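Local coordinates for protein beta-lactamase (Klebsiella pneumoniae, PDB 6KBY) that probably hydrolyses the amide bond of beta-lactam antibiotics to substituted beta-amino acids, as a class C serine enzyme, and is captured with AMP in its active site, at residues Tyr156-Thr161 / Glu226-Lys231; His191-Lys196 / Ile230-Ser235. All coordinates share one frame; numbering follows the deposited sequence.

How the interactions relate
Helix 224-228 and strand 231-232 follow one another in the chain, and the two interactions take their hold on successive parts of this run. Both are buried within the same family fold, with centres about 16 Å apart, and they share I230 and K231. Interaction 1 sets the first turn of helix 158-171 against helix 224-228 beside the bound AMP; no hydrogen bond joins its segments, and Y156 and N158 turn their polar ends to the ligand and to K321 and K74. Interaction 2 is bonded directly, through an antiparallel pair at the edge of a small sheet farther from the nucleotide, and includes the partly exposed H192 and Y194. Packing joins them where L195 CD2 touches G229.

Interaction 1 (Tyr156-Thr161 / Glu226-Lys231); sequences YSNIGT and EAYGIK. With AMP (adenosine monophosphate), chain B.
The backbones of 156-161 and 226-231 come closest at N158 and A227, whose CA atoms lie 5.3 Å apart where the first turn of helix 158-171 meets helix 224-228. Contact here is by van der Waals packing: A227 CB sits 3.5 Å from N158 OD1, and T161 CG2 rests 3.7 Å from E226 O. T161 sets OG1 beside its own backbone N (chi1 -50°), where it donates to S157 O, and this leaves CG2 anti to that nitrogen, facing E226 O; the S157 carbonyl also takes T161 N. S157 is the N-cap, its OG receiving G160 N in a nearly straight bond of 3.0 Å.

N158 carries the polar side of the contact. Its OD1 approaches the edge of the Y228 ring near the ring plane and accepts from K74 NZ, which A227 O also binds, so K74 NZ is held from both segments. ND2 donates to L125 O while lying 3.2 Å from AMP C8. Y228 CB packs 3.3 Å from AMP O3', and its ring follows the sugar towards the base, CE2 reaching 3.8 Å from AMP N7. Y156 OH lies 2.9 Å from AMP O2P and is also hydrogen-bonded to K321 NZ. S71 binds AMP covalently, and its N also donates to it.

Y156 and N158 match the YxN element of class C beta-lactamases, consistent with S71 and K74 as the SxxK motif. The chemistry implies a wall where methyl groups pack on oxygens between the segments and polar groups face the ligand, with K74 linking its two halves.

Interaction 2 (His191-Lys196 / Ile230-Ser235); sequences HHSYLK and IKTTSS
Y194 and K231 form a hydrogen-bonded antiparallel pair, and backbone bonds are its core: Y194 N donates to K231 O and K231 N to Y194 O, each at 2.8 Å, the second nearly straight at 175°. CA-H...O contacts flank them, from S193 CA to K231 O and from I230 CA to Y194 O, so each of these carbonyls meets an N-H and a CA-H together. Strand 231-232 is the middle one of three, bonded on its other flank to strand 67-68 through T232 and F67.

Side-chain polar contacts fall at both ends. K231 bends at chi2 (88°) and then extends, bringing NZ along the neighbouring chain to L195 O at 2.8 Å; the approach is tilted 34° from that carbonyl's plane, and G229 O is a second acceptor for the ammonium group. On the opposite face of the sheet, the hydroxyls of S193 and T232 meet at 2.7 Å between OG and OG1. S193 OG is also bonded to D236 OD2, at the start of helix 234-244, which T233 N-caps by its bond to D236 N.

Apolar contact centres on L195 and I230. L195 CD2 lies 3.7 Å from I230 CD1 as the two side chains cross obliquely, and L195 also packs on I180 of helix 176-187. At the other end T233 CG2 touches H192 CB at 4.1 Å.

A short backbone pairing is thus reinforced by side chains at both ends: the K231 ammonium group is gripped by the carbonyls of L195 and G229, and the paired hydroxyls of S193 and T232 are tied to the carboxylate of D236.

Interaction 1 (Tyr156-Thr161 / Glu226-Lys231)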
loop_
_atom_site.group_PDB
_atom_site.type_symbol
_atom_site.label_atom_id
_atom_site.label_comp_id
_atom_site.label_asym_id
_atom_site.label_seq_id
_atom_site.Cartn_x
_atom_site.Cartn_y
_atom_site.Cartn_z
ATOM N N TYR A 156 -7.973 -11.420 1.138
ATOM C CA TYR A 156 -6.921 -10.467 1.470
ATOM C C TYR A 156 -6.135 -10.994 2.667
ATOM O O TYR A 156 -6.724 -11.428 3.664
ATOM C CB TYR A 156 -7.600 -9.137 1.793
ATOM C CG TYR A 156 -6.679 -7.978 2.031
ATOM C CD1 TYR A 156 -6.113 -7.283 0.977
ATOM C CD2 TYR A 156 -6.434 -7.527 3.318
ATOM C CE1 TYR A 156 -5.291 -6.197 1.201
ATOM C CE2 TYR A 156 -5.608 -6.443 3.550
ATOM C CZ TYR A 156 -5.032 -5.790 2.481
ATOM O OH TYR A 156 -4.212 -4.702 2.689
ATOM N N SER A 157 -4.804 -11.002 2.568
ATOM C CA SER A 157 -4.010 -11.747 3.542
ATOM C C SER A 157 -2.705 -11.054 3.895
ATOM O O SER A 157 -1.854 -10.836 3.023
ATOM C CB SER A 157 -3.712 -13.158 3.035
ATOM O OG SER A 157 -2.902 -13.863 3.968
ATOM N N ASN A 158 -2.520 -10.784 5.190
ATOM C CA ASN A 158 -1.207 -10.354 5.658
ATOM C C ASN A 158 -0.182 -11.471 5.547
ATOM O O ASN A 158 0.999 -11.206 5.295
ATOM C CB ASN A 158 -1.302 -9.861 7.098
ATOM C CG ASN A 158 -2.139 -8.614 7.200
ATOM O OD1 ASN A 158 -1.765 -7.577 6.674
ATOM N ND2 ASN A 158 -3.327 -8.731 7.785
ATOM N N ILE A 159 -0.606 -12.720 5.742
ATOM C CA ILE A 159 0.331 -13.840 5.708
ATOM C C ILE A 159 0.871 -14.037 4.301
ATOM O O ILE A 159 2.081 -14.173 4.096
ATOM C CB ILE A 159 -0.325 -15.132 6.226
ATOM C CG1 ILE A 159 -1.056 -14.919 7.554
ATOM C CG2 ILE A 159 0.730 -16.228 6.352
ATOM C CD1 ILE A 159 -1.776 -16.173 8.056
ATOM N N GLY A 160 -0.025 -14.088 3.314
ATOM C CA GLY A 160 0.425 -14.237 1.938
ATOM C C GLY A 160 1.366 -13.125 1.511
ATOM O O GLY A 160 2.382 -13.376 0.857
ATOM N N THR A 161 1.060 -11.884 1.905
ATOM C CA THR A 161 1.956 -10.774 1.597
ATOM C C THR A 161 3.310 -10.977 2.254
ATOM O O THR A 161 4.353 -10.668 1.662
ATOM C CB THR A 161 1.353 -9.448 2.062
ATOM O OG1 THR A 161 0.013 -9.323 1.583
ATOM C CG2 THR A 161 2.183 -8.289 1.549
ATOM N N GLU A 226 6.714 -6.829 5.885
ATOM C CA GLU A 226 6.159 -7.028 4.552
ATOM C C GLU A 226 4.728 -6.523 4.461
ATOM O O GLU A 226 4.338 -5.916 3.455
ATOM C CB GLU A 226 6.160 -8.524 4.241
ATOM C CG GLU A 226 7.507 -9.144 3.923
ATOM C CD GLU A 226 8.314 -9.609 5.121
ATOM O OE1 GLU A 226 8.046 -9.217 6.280
ATOM O OE2 GLU A 226 9.261 -10.397 4.870
ATOM N N ALA A 227 3.921 -6.792 5.491
ATOM C CA ALA A 227 2.487 -6.545 5.425
ATOM C C ALA A 227 2.078 -5.163 5.906
ATOM O O ALA A 227 1.086 -4.623 5.405
ATOM C CB ALA A 227 1.729 -7.609 6.223
ATOM N N TYR A 228 2.811 -4.584 6.867
ATOM C CA TYR A 228 2.311 -3.354 7.492
ATOM C C TYR A 228 3.399 -2.489 8.124
ATOM O O TYR A 228 3.046 -1.627 8.932
ATOM C CB TYR A 228 1.224 -3.682 8.542
ATOM C CG TYR A 228 1.665 -4.681 9.609
ATOM C CD1 TYR A 228 2.484 -4.296 10.675
ATOM C CD2 TYR A 228 1.278 -6.015 9.540
ATOM C CE1 TYR A 228 2.905 -5.218 11.648
ATOM C CE2 TYR A 228 1.685 -6.941 10.511
ATOM C CZ TYR A 228 2.509 -6.540 11.560
ATOM O OH TYR A 228 2.941 -7.445 12.520
ATOM N N GLY A 229 4.673 -2.640 7.780
ATOM C CA GLY A 229 5.727 -2.014 8.561
ATOM C C GLY A 229 6.174 -0.604 8.208
ATOM O O GLY A 229 6.938 -0.028 8.987
ATOM N N ILE A 230 5.747 -0.020 7.090
ATOM C CA ILE A 230 6.349 1.229 6.618
ATOM C C ILE A 230 5.861 2.424 7.433
ATOM O O ILE A 230 4.656 2.581 7.683
ATOM C CB ILE A 230 6.071 1.433 5.119
ATOM C CG1 ILE A 230 6.782 0.363 4.279
ATOM C CG2 ILE A 230 6.463 2.839 4.679
ATOM C CD1 ILE A 230 8.281 0.568 4.116
ATOM N N LYS A 231 6.805 3.295 7.809
ATOM C CA LYS A 231 6.538 4.645 8.289
ATOM C C LYS A 231 7.181 5.603 7.297
ATOM O O LYS A 231 8.327 5.388 6.890
ATOM C CB LYS A 231 7.152 4.868 9.678
ATOM C CG LYS A 231 6.596 3.979 10.788
ATOM C CD LYS A 231 7.375 2.654 10.865
ATOM C CE LYS A 231 6.677 1.596 11.668
ATOM N NZ LYS A 231 7.579 0.438 11.602
HETATM P P AMP B . -3.911 -3.158 5.914
HETATM O O1P AMP B . -3.684 -1.788 6.474
HETATM O O2P AMP B . -5.178 -3.419 5.143
HETATM O "O5'" AMP B . -3.734 -4.248 7.056
HETATM C "C5'" AMP B . -2.612 -4.199 7.925
HETATM C "C4'" AMP B . -3.002 -3.783 9.320
HETATM O "O4'" AMP B . -3.784 -4.835 9.948
HETATM C "C3'" AMP B . -1.842 -3.552 10.278
HETATM O "O3'" AMP B . -1.264 -2.267 10.149
HETATM C "C2'" AMP B . -2.465 -3.822 11.638
HETATM O "O2'" AMP B . -3.243 -2.712 12.066
HETATM C "C1'" AMP B . -3.410 -4.974 11.304
HETATM N N9 AMP B . -2.750 -6.284 11.463
HETATM C C8 AMP B . -2.431 -7.134 10.462
HETATM N N7 AMP B . -1.835 -8.257 10.944
HETATM C C5 AMP B . -1.766 -8.124 12.284
HETATM C C6 AMP B . -1.255 -8.943 13.405
HETATM N N6 AMP B . -0.683 -10.148 13.180
HETATM N N1 AMP B . -1.373 -8.441 14.658
HETATM C C2 AMP B . -1.938 -7.240 14.892
HETATM N N3 AMP B . -2.425 -6.444 13.919
HETATM C C4 AMP B . -2.370 -6.825 12.620
#

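Interaction 2 (His191-Lys196 / Ile230-Ser235)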
loop_
_atom_site.group_PDB
_atom_site.type_symbol
_atom_site.label_atom_id
_atom_site.label_comp_id
_atom_site.label_asym_id
_atom_site.label_seq_id
_atom_site.Cartn_x
_atom_site.Cartn_y
_atom_site.Cartn_z
ATOM N N HIS A 191 14.100 8.778 1.097
ATOM C CA HIS A 191 15.083 8.828 2.171
ATOM C C HIS A 191 14.467 9.025 3.543
ATOM O O HIS A 191 15.177 8.891 4.544
ATOM C CB HIS A 191 16.122 9.916 1.885
ATOM C CG HIS A 191 16.799 9.758 0.560
ATOM N ND1 HIS A 191 17.572 8.660 0.249
ATOM C CD2 HIS A 191 16.804 10.546 -0.540
ATOM C CE1 HIS A 191 18.032 8.784 -0.982
ATOM N NE2 HIS A 191 17.580 9.919 -1.484
ATOM N N HIS A 192 13.174 9.317 3.616
ATOM C CA HIS A 192 12.466 9.461 4.881
ATOM C C HIS A 192 11.327 8.457 4.978
ATOM O O HIS A 192 10.205 8.765 5.390
ATOM C CB HIS A 192 12.066 10.913 5.111
ATOM C CG HIS A 192 13.251 11.825 5.132
ATOM N ND1 HIS A 192 13.768 12.399 3.989
ATOM C CD2 HIS A 192 14.070 12.197 6.144
ATOM C CE1 HIS A 192 14.829 13.121 4.305
ATOM N NE2 HIS A 192 15.036 13.013 5.605
ATOM N N SER A 193 11.646 7.230 4.585
ATOM C CA SER A 193 10.752 6.089 4.638
ATOM C C SER A 193 11.514 4.957 5.307
ATOM O O SER A 193 12.684 4.721 4.980
ATOM C CB SER A 193 10.350 5.673 3.224
ATOM O OG SER A 193 9.667 6.726 2.566
ATOM N N TYR A 194 10.866 4.271 6.248
ATOM C CA TYR A 194 11.579 3.331 7.099
ATOM C C TYR A 194 10.677 2.174 7.489
ATOM O O TYR A 194 9.460 2.325 7.622
ATOM C CB TYR A 194 12.012 3.995 8.410
ATOM C CG TYR A 194 12.721 5.310 8.234
ATOM C CD1 TYR A 194 14.070 5.357 7.920
ATOM C CD2 TYR A 194 12.039 6.510 8.388
ATOM C CE1 TYR A 194 14.722 6.570 7.760
ATOM C CE2 TYR A 194 12.682 7.725 8.232
ATOM C CZ TYR A 194 14.017 7.745 7.920
ATOM O OH TYR A 194 14.643 8.960 7.772
ATOM N N LEU A 195 11.305 1.023 7.718
ATOM C CA LEU A 195 10.695 -0.025 8.527
ATOM C C LEU A 195 11.004 0.157 10.005
ATOM O O LEU A 195 10.165 -0.167 10.849
ATOM C CB LEU A 195 11.172 -1.404 8.067
ATOM C CG LEU A 195 10.731 -1.793 6.658
ATOM C CD1 LEU A 195 11.458 -3.042 6.190
ATOM C CD2 LEU A 195 9.226 -1.996 6.603
ATOM N N LYS A 196 12.194 0.665 10.330
ATOM C CA LYS A 196 12.601 1.005 11.693
ATOM C C LYS A 196 13.014 2.470 11.695
ATOM O O LYS A 196 14.021 2.829 11.076
ATOM C CB LYS A 196 13.798 0.154 12.122
ATOM C CG LYS A 196 13.516 -1.290 12.474
ATOM C CD LYS A 196 14.817 -1.997 12.854
ATOM C CE LYS A 196 14.589 -3.444 13.261
ATOM N NZ LYS A 196 15.850 -4.240 13.204
ATOM N N ILE A 230 5.747 -0.020 7.090
ATOM C CA ILE A 230 6.349 1.229 6.618
ATOM C C ILE A 230 5.861 2.424 7.433
ATOM O O ILE A 230 4.656 2.581 7.683
ATOM C CB ILE A 230 6.071 1.433 5.119
ATOM C CG1 ILE A 230 6.782 0.363 4.279
ATOM C CG2 ILE A 230 6.463 2.839 4.679
ATOM C CD1 ILE A 230 8.281 0.568 4.116
ATOM N N LYS A 231 6.805 3.295 7.809
ATOM C CA LYS A 231 6.538 4.645 8.289
ATOM C C LYS A 231 7.181 5.603 7.297
ATOM O O LYS A 231 8.327 5.388 6.890
ATOM C CB LYS A 231 7.152 4.868 9.678
ATOM C CG LYS A 231 6.596 3.979 10.788
ATOM C CD LYS A 231 7.375 2.654 10.865
ATOM C CE LYS A 231 6.677 1.596 11.668
ATOM N NZ LYS A 231 7.579 0.438 11.602
ATOM N N THR A 232 6.456 6.649 6.898
ATOM C CA THR A 232 6.920 7.478 5.791
ATOM C C THR A 232 6.223 8.835 5.836
ATOM O O THR A 232 5.275 9.048 6.595
ATOM C CB THR A 232 6.690 6.750 4.462
ATOM O OG1 THR A 232 7.226 7.517 3.384
ATOM C CG2 THR A 232 5.215 6.519 4.228
ATOM N N THR A 233 6.718 9.754 5.014
ATOM C CA THR A 233 6.124 11.076 4.870
ATOM C C THR A 233 5.225 11.111 3.640
ATOM O O THR A 233 5.369 10.315 2.707
ATOM C CB THR A 233 7.195 12.159 4.714
ATOM O OG1 THR A 233 7.872 11.956 3.469
ATOM C CG2 THR A 233 8.195 12.128 5.868
ATOM N N SER A 234 4.305 12.076 3.633
ATOM C CA SER A 234 3.478 12.257 2.446
ATOM C C SER A 234 4.318 12.639 1.233
ATOM O O SER A 234 3.997 12.244 0.108
ATOM C CB SER A 234 2.403 13.306 2.709
ATOM O OG SER A 234 2.992 14.568 2.953
ATOM N N SER A 235 5.411 13.378 1.440
ATOM C CA SER A 235 6.273 13.747 0.320
ATOM C C SER A 235 6.971 12.534 -0.281
ATOM O O SER A 235 7.071 12.416 -1.508
ATOM C CB SER A 235 7.288 14.790 0.777
ATOM O OG SER A 235 6.641 16.012 1.094
#